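Local coordinates for protein putative hydrolase (Campylobacter jejuni, PDB 3D6L) that forms a hexameric hot dog fold thioesterase of the acyl coenzyme A hydrolase family, probably hydrolysing long-chain fatty acyl-CoA, at residues Thr51-Lys56 against Leu109-Ser114. Sequence-based numbering, arbitrary orientation.
Sequences TISMDK and LVTYVS
Ile52 N and Ser53 N both donate to Thr111 O between two antiparallel strands whose N-to-C directions differ by 161°, a shared carbonyl that, with the register slipping by one residue, defines a classic beta bulge, beyond which Thr111 N returns a bond to Ser53 O and Asp55 and Leu109 form a regular hydrogen-bonded pair.

Thr51, Met54, Val110 and Tyr112 share one face of the sheet. Thr51 is turned (chi1 -40°) so that CG2 lies opposite the backbone N and meets Val110 CG1 at 3.5 Å, while its OG1 approaches Tyr112 CE2 obliquely. Met54 lies alongside Val110, with Met54 CG 3.8 Å from Val110 CG1. This face packs on helix 26-42, the central helix that the curved antiparallel sheet wraps in the hot dog fold: Met54 and Val110 both touch Ile33, and both hydroxyls bond to Asp34, Thr51 OG1 to its carboxylate and Tyr112 OH to its backbone carbonyl.

Ser53 and Thr111 project from the other face, where Ser53 OG sits 3.4 Å from Thr111 CB. At the bulge, Ile52 sends its two branches separately: Ile52 CD1 reaches Thr111 CG2 at 3.7 Å, whereas Ile52 CG2 meets Val113 CG1 at 3.9 Å. Strand 48-58 is an edge strand within its own chain, but Ser53 and Met54 also join an antiparallel ladder with a strand of the second subunit, extending the sheet across that interface.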
loop_
_atom_site.group_PDB
_atom_site.type_symbol
_atom_site.label_atom_id
_atom_site.label_comp_id
_atom_site.label_asym_id
_atom_site.label_seq_id
_atom_site.Cartn_x
_atom_site.Cartn_y
_atom_site.Cartn_z
ATOM N N THR A 51 5.391 -0.190 -21.974
ATOM C CA THR A 51 4.039 0.070 -22.445
ATOM C C THR A 51 3.989 1.422 -23.159
ATOM O O THR A 51 4.338 2.442 -22.575
ATOM C CB THR A 51 3.029 0.062 -21.275
ATOM O OG1 THR A 51 3.356 -0.990 -20.358
ATOM C CG2 THR A 51 1.616 -0.140 -21.787
ATOM N N ILE A 52 3.564 1.427 -24.421
ATOM C CA ILE A 52 3.499 2.678 -25.186
ATOM C C ILE A 52 2.086 3.231 -25.382
ATOM O O ILE A 52 1.915 4.441 -25.497
ATOM C CB ILE A 52 4.244 2.603 -26.548
ATOM C CG1 ILE A 52 3.751 1.421 -27.391
ATOM C CG2 ILE A 52 5.753 2.545 -26.337
ATOM C CD1 ILE A 52 3.818 1.683 -28.900
ATOM N N SER A 53 1.079 2.361 -25.427
ATOM C CA SER A 53 -0.299 2.830 -25.576
ATOM C C SER A 53 -1.382 1.847 -25.121
ATOM O O SER A 53 -1.125 0.659 -24.915
ATOM C CB SER A 53 -0.567 3.303 -27.014
ATOM O OG SER A 53 -0.512 2.234 -27.933
ATOM N N MET A 54 -2.591 2.386 -24.963
ATOM C CA MET A 54 -3.788 1.633 -24.624
ATOM C C MET A 54 -4.969 2.161 -25.414
ATOM O O MET A 54 -5.247 3.359 -25.402
ATOM C CB MET A 54 -4.123 1.773 -23.146
ATOM C CG MET A 54 -3.387 0.855 -22.234
ATOM S SD MET A 54 -4.422 0.417 -20.823
ATOM C CE MET A 54 -3.249 -0.596 -19.911
ATOM N N ASP A 55 -5.675 1.261 -26.078
ATOM C CA ASP A 55 -6.877 1.608 -26.804
ATOM C C ASP A 55 -8.017 0.701 -26.407
ATOM O O ASP A 55 -7.797 -0.340 -25.801
ATOM C CB ASP A 55 -6.628 1.469 -28.295
ATOM C CG ASP A 55 -6.402 2.795 -28.959
ATOM O OD1 ASP A 55 -5.210 3.185 -29.086
ATOM O OD2 ASP A 55 -7.422 3.455 -29.321
ATOM N N LYS A 56 -9.235 1.104 -26.751
ATOM C CA LYS A 56 -10.411 0.235 -26.663
ATOM C C LYS A 56 -10.539 -0.500 -25.327
ATOM O O LYS A 56 -10.848 -1.695 -25.283
ATOM C CB LYS A 56 -10.443 -0.760 -27.843
ATOM C CG LYS A 56 -10.399 -0.108 -29.234
ATOM C CD LYS A 56 -11.637 0.752 -29.481
ATOM C CE LYS A 56 -11.433 1.761 -30.608
ATOM N NZ LYS A 56 -12.516 2.792 -30.563
ATOM N N LEU A 109 -6.966 -3.079 -25.276
ATOM C CA LEU A 109 -5.963 -3.314 -26.307
ATOM C C LEU A 109 -4.721 -2.515 -25.931
ATOM O O LEU A 109 -4.731 -1.286 -26.001
ATOM C CB LEU A 109 -6.477 -2.824 -27.662
ATOM C CG LEU A 109 -6.233 -3.603 -28.958
ATOM C CD1 LEU A 109 -6.415 -2.649 -30.152
ATOM C CD2 LEU A 109 -4.875 -4.317 -29.009
ATOM N N VAL A 110 -3.658 -3.207 -25.534
ATOM C CA VAL A 110 -2.446 -2.545 -25.045
ATOM C C VAL A 110 -1.305 -2.763 -26.032
ATOM O O VAL A 110 -1.180 -3.849 -26.603
ATOM C CB VAL A 110 -2.011 -3.091 -23.635
ATOM C CG1 VAL A 110 -1.094 -2.104 -22.940
ATOM C CG2 VAL A 110 -3.224 -3.389 -22.745
ATOM N N THR A 111 -0.465 -1.747 -26.220
ATOM C CA THR A 111 0.699 -1.883 -27.095
ATOM C C THR A 111 2.009 -1.663 -26.336
ATOM O O THR A 111 2.134 -0.739 -25.527
ATOM C CB THR A 111 0.609 -0.965 -28.349
ATOM O OG1 THR A 111 -0.684 -1.104 -28.956
ATOM C CG2 THR A 111 1.674 -1.337 -29.385
ATOM N N TYR A 112 2.973 -2.532 -26.615
ATOM C CA TYR A 112 4.270 -2.531 -25.962
ATOM C C TYR A 112 5.355 -2.405 -27.018
ATOM O O TYR A 112 5.140 -2.760 -28.178
ATOM C CB TYR A 112 4.464 -3.834 -25.161
ATOM C CG TYR A 112 3.375 -4.069 -24.139
ATOM C CD1 TYR A 112 2.206 -4.754 -24.476
ATOM C CD2 TYR A 112 3.503 -3.582 -22.839
ATOM C CE1 TYR A 112 1.189 -4.957 -23.534
ATOM C CE2 TYR A 112 2.501 -3.774 -21.892
ATOM C CZ TYR A 112 1.347 -4.459 -22.240
ATOM O OH TYR A 112 0.357 -4.633 -21.295
ATOM N N VAL A 113 6.511 -1.885 -26.622
ATOM C CA VAL A 113 7.675 -1.902 -27.487
ATOM C C VAL A 113 8.684 -2.880 -26.887
ATOM O O VAL A 113 8.870 -2.922 -25.672
ATOM C CB VAL A 113 8.278 -0.484 -27.698
ATOM C CG1 VAL A 113 8.808 0.097 -26.390
ATOM C CG2 VAL A 113 9.383 -0.511 -28.743
ATOM N N SER A 114 9.308 -3.686 -27.738
ATOM C CA SER A 114 10.318 -4.624 -27.276
ATOM C C SER A 114 11.648 -3.880 -27.135
ATOM O O SER A 114 12.119 -3.254 -28.083
ATOM C CB SER A 114 10.427 -5.795 -28.245
ATOM O OG SER A 114 11.700 -5.864 -28.845
#